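Local atomic coordinates of Sel1 repeat family protein (Pseudomonas aeruginosa, PDB entry 6LCH), a protein that probably serves as an immunity protein that neutralises the type VI secretion effector PldB, using a helical scaffold of Sel1 repeats. Residues H181-Q191 / L255-D266. Residues are numbered along the deposited sequence; the frame is centred on the assembly and turned at random.
Sequences HNFPKALVYYQ and LPPHPTQGYDAD
Asn182, the N-cap of helix 183-195, is tied to Ala265 and Asp264 of the C-terminal loop by both ends of its amide. Its OD1 takes the backbone N of Ala265 at 2.8 Å and, from the opposite face of the amide plane, Lys185 N of its own helix. The second is the capping bond, and both donors stand well out of the plane. CG lies anti to the backbone N (chi1 -167°), beside the carbonyl carbon, from where OD1 reaches Lys185 N. ND2 meanwhile donates to Asp264 OD1, which lies close to the amide plane, at 2.7 Å. Asparagine suits the place because one group caps the helix while accepting from and donating to the loop. Asp264 OD2 forms a long salt bridge with Lys185 NZ at 3.4 Å, and the carboxylate is probably favourable near the positive end of the helix dipole.

A second donor of the helix start, Phe183 N, is met by Gln261 OE1 at 3.0 Å, fairly straight at 159°. The Gln261 amide lies almost parallel to the Phe183 ring, its NE2 3.6 Å from CD2. Pro184, which has no N-H to satisfy in the first turn, presses its ring against Gln261 CB and the backbone of the Gln261-Asp264 type II' turn. His258 ND1 accepts from Thr260 N and Gln261 N, bracing the loop from within, while NE2 bonds to Met219 O in the loop before helix 225-240.

Farther along, Leu255 CD2 packs 3.8 Å from Leu187 CG; its branched tip suits an apolar site shared with Val188 CG2 and Gln191 CB. A water accepts from Leu255 N and donates to Gln191 OE1, whose NE2 bonds to Tyr253 O. Direct polar bonds thus join residues 261-265 to the Sel1 repeat helix start, whereas apolar packing and one water bridge hold Leu255.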
# COMPACT_ATOMS: atom_id res chain seq x y z
N HIS A 181 -17.61 -14.88 2.61
CA HIS A 181 -17.99 -15.22 3.98
C HIS A 181 -17.11 -16.33 4.54
O HIS A 181 -17.58 -17.24 5.23
CB HIS A 181 -19.47 -15.59 4.06
CG HIS A 181 -20.15 -15.11 5.31
ND1 HIS A 181 -20.39 -15.93 6.39
CD2 HIS A 181 -20.62 -13.89 5.65
CE1 HIS A 181 -21.00 -15.24 7.34
NE2 HIS A 181 -21.14 -13.99 6.92
N ASN A 182 -15.82 -16.28 4.21
CA ASN A 182 -14.82 -17.23 4.67
C ASN A 182 -13.97 -16.52 5.72
O ASN A 182 -12.91 -15.97 5.42
CB ASN A 182 -13.97 -17.74 3.51
CG ASN A 182 -13.14 -18.96 3.88
OD1 ASN A 182 -12.72 -19.12 5.02
ND2 ASN A 182 -12.90 -19.83 2.90
N PHE A 183 -14.44 -16.54 6.96
CA PHE A 183 -13.77 -15.78 8.02
C PHE A 183 -12.36 -16.28 8.30
O PHE A 183 -11.44 -15.44 8.37
CB PHE A 183 -14.65 -15.78 9.27
CG PHE A 183 -15.97 -15.07 9.07
CD1 PHE A 183 -16.09 -14.07 8.12
CD2 PHE A 183 -17.08 -15.42 9.82
CE1 PHE A 183 -17.29 -13.42 7.93
CE2 PHE A 183 -18.28 -14.77 9.63
CZ PHE A 183 -18.39 -13.77 8.68
N PRO A 184 -12.10 -17.58 8.47
CA PRO A 184 -10.72 -17.99 8.78
C PRO A 184 -9.74 -17.76 7.64
O PRO A 184 -8.58 -17.46 7.89
CB PRO A 184 -10.85 -19.48 9.09
CG PRO A 184 -12.31 -19.71 9.32
CD PRO A 184 -13.00 -18.74 8.44
N LYS A 185 -10.18 -17.89 6.38
CA LYS A 185 -9.31 -17.52 5.28
C LYS A 185 -9.12 -16.01 5.21
O LYS A 185 -8.05 -15.54 4.81
CB LYS A 185 -9.87 -18.04 3.96
CG LYS A 185 -8.90 -17.95 2.80
CD LYS A 185 -9.35 -18.84 1.66
CE LYS A 185 -8.27 -19.83 1.27
NZ LYS A 185 -8.79 -20.81 0.29
N ALA A 186 -10.14 -15.25 5.60
CA ALA A 186 -9.99 -13.80 5.69
C ALA A 186 -8.97 -13.43 6.75
O ALA A 186 -8.13 -12.54 6.54
CB ALA A 186 -11.34 -13.15 5.98
N LEU A 187 -9.03 -14.10 7.90
CA LEU A 187 -8.10 -13.81 8.99
C LEU A 187 -6.66 -14.13 8.60
O LEU A 187 -5.73 -13.45 9.05
CB LEU A 187 -8.50 -14.59 10.24
CG LEU A 187 -8.10 -14.03 11.60
CD1 LEU A 187 -8.73 -12.66 11.84
CD2 LEU A 187 -8.50 -15.00 12.70
N VAL A 188 -6.45 -15.16 7.78
CA VAL A 188 -5.11 -15.49 7.32
C VAL A 188 -4.52 -14.33 6.53
O VAL A 188 -3.36 -13.95 6.72
CB VAL A 188 -5.13 -16.79 6.48
CG1 VAL A 188 -3.82 -16.94 5.71
CG2 VAL A 188 -5.38 -17.99 7.37
N TYR A 189 -5.33 -13.73 5.65
CA TYR A 189 -4.84 -12.68 4.77
C TYR A 189 -4.71 -11.34 5.48
O TYR A 189 -3.80 -10.56 5.16
CB TYR A 189 -5.76 -12.56 3.56
CG TYR A 189 -5.36 -13.50 2.45
CD1 TYR A 189 -6.26 -14.43 1.93
CD2 TYR A 189 -4.07 -13.48 1.94
CE1 TYR A 189 -5.88 -15.29 0.92
CE2 TYR A 189 -3.69 -14.34 0.93
CZ TYR A 189 -4.59 -15.24 0.42
OH TYR A 189 -4.19 -16.08 -0.58
N TYR A 190 -5.60 -11.04 6.42
CA TYR A 190 -5.41 -9.85 7.25
C TYR A 190 -4.10 -9.95 8.02
O TYR A 190 -3.38 -8.95 8.17
CB TYR A 190 -6.57 -9.68 8.22
CG TYR A 190 -7.85 -9.11 7.63
CD1 TYR A 190 -7.88 -7.84 7.07
CD2 TYR A 190 -9.03 -9.83 7.67
CE1 TYR A 190 -9.05 -7.32 6.54
CE2 TYR A 190 -10.20 -9.33 7.14
CZ TYR A 190 -10.21 -8.07 6.59
OH TYR A 190 -11.39 -7.58 6.07
N GLN A 191 -3.76 -11.14 8.51
CA GLN A 191 -2.52 -11.31 9.25
C GLN A 191 -1.31 -11.13 8.35
O GLN A 191 -0.35 -10.44 8.72
CB GLN A 191 -2.49 -12.69 9.92
CG GLN A 191 -1.44 -12.78 11.03
CD GLN A 191 -1.15 -14.20 11.46
OE1 GLN A 191 -1.35 -15.15 10.70
NE2 GLN A 191 -0.65 -14.36 12.68
N LEU A 255 -3.06 -18.32 14.13
CA LEU A 255 -4.41 -17.80 14.33
C LEU A 255 -5.29 -18.83 15.01
O LEU A 255 -5.21 -20.03 14.70
CB LEU A 255 -5.02 -17.38 13.00
CG LEU A 255 -4.34 -16.17 12.35
CD1 LEU A 255 -4.70 -16.06 10.88
CD2 LEU A 255 -4.70 -14.89 13.10
N PRO A 256 -6.15 -18.42 15.94
CA PRO A 256 -7.02 -19.36 16.64
C PRO A 256 -8.03 -19.97 15.68
O PRO A 256 -8.31 -19.41 14.61
CB PRO A 256 -7.71 -18.49 17.70
CG PRO A 256 -7.69 -17.12 17.12
CD PRO A 256 -6.38 -17.03 16.37
N PRO A 257 -8.61 -21.12 16.03
CA PRO A 257 -9.74 -21.63 15.27
C PRO A 257 -10.97 -20.76 15.48
O PRO A 257 -11.04 -19.94 16.40
CB PRO A 257 -9.95 -23.03 15.83
CG PRO A 257 -9.42 -22.95 17.22
CD PRO A 257 -8.25 -22.00 17.16
N HIS A 258 -11.94 -20.93 14.59
CA HIS A 258 -13.22 -20.24 14.66
C HIS A 258 -14.27 -21.17 15.23
O HIS A 258 -14.31 -22.35 14.85
CB HIS A 258 -13.64 -19.75 13.27
CG HIS A 258 -14.79 -18.79 13.29
ND1 HIS A 258 -16.10 -19.21 13.34
CD2 HIS A 258 -14.82 -17.44 13.25
CE1 HIS A 258 -16.89 -18.15 13.34
NE2 HIS A 258 -16.14 -17.06 13.28
N PRO A 259 -15.13 -20.69 16.14
CA PRO A 259 -16.14 -21.59 16.73
C PRO A 259 -17.05 -22.25 15.72
O PRO A 259 -17.56 -23.35 15.99
CB PRO A 259 -16.92 -20.65 17.67
CG PRO A 259 -15.95 -19.57 18.00
CD PRO A 259 -15.13 -19.36 16.76
N THR A 260 -17.28 -21.63 14.56
CA THR A 260 -18.11 -22.22 13.52
C THR A 260 -17.35 -22.56 12.25
O THR A 260 -17.65 -23.56 11.60
CB THR A 260 -19.27 -21.28 13.16
OG1 THR A 260 -19.96 -20.90 14.36
CG2 THR A 260 -20.26 -21.98 12.24
N GLN A 261 -16.34 -21.76 11.88
CA GLN A 261 -15.70 -21.88 10.58
C GLN A 261 -14.31 -22.50 10.61
O GLN A 261 -13.81 -22.90 9.56
CB GLN A 261 -15.64 -20.50 9.91
CG GLN A 261 -16.88 -19.64 10.11
CD GLN A 261 -17.27 -18.86 8.86
OE1 GLN A 261 -16.43 -18.59 8.00
NE2 GLN A 261 -18.54 -18.49 8.77
N GLY A 262 -13.66 -22.56 11.78
CA GLY A 262 -12.42 -23.32 11.90
C GLY A 262 -11.20 -22.55 11.40
O GLY A 262 -11.00 -21.38 11.73
N TYR A 263 -10.37 -23.23 10.61
CA TYR A 263 -9.13 -22.66 10.08
C TYR A 263 -9.25 -22.23 8.63
O TYR A 263 -8.38 -21.50 8.14
CB TYR A 263 -7.99 -23.67 10.21
CG TYR A 263 -7.45 -23.74 11.61
CD1 TYR A 263 -6.42 -22.91 12.02
CD2 TYR A 263 -7.99 -24.63 12.53
CE1 TYR A 263 -5.94 -22.97 13.30
CE2 TYR A 263 -7.51 -24.70 13.82
CZ TYR A 263 -6.48 -23.86 14.20
OH TYR A 263 -5.99 -23.92 15.49
N ASP A 264 -10.29 -22.67 7.95
CA ASP A 264 -10.67 -22.16 6.63
C ASP A 264 -12.12 -22.56 6.48
O ASP A 264 -12.43 -23.75 6.58
CB ASP A 264 -9.81 -22.77 5.52
CG ASP A 264 -9.91 -22.02 4.21
OD1 ASP A 264 -11.00 -21.50 3.89
OD2 ASP A 264 -8.90 -21.96 3.48
N ALA A 265 -13.02 -21.58 6.33
CA ALA A 265 -14.43 -21.91 6.26
C ALA A 265 -14.68 -23.05 5.28
O ALA A 265 -15.56 -23.89 5.52
CB ALA A 265 -15.26 -20.69 5.85
N ASP A 266 -13.86 -23.15 4.23
CA ASP A 266 -14.01 -24.21 3.25
C ASP A 266 -13.84 -25.59 3.88
O ASP A 266 -14.66 -26.49 3.66
CB ASP A 266 -13.02 -24.02 2.10
CG ASP A 266 -13.40 -24.82 0.87
OD1 ASP A 266 -14.39 -25.58 0.95
OD2 ASP A 266 -12.74 -24.68 -0.18
O HOH W 1 -1.56 -17.87 12.02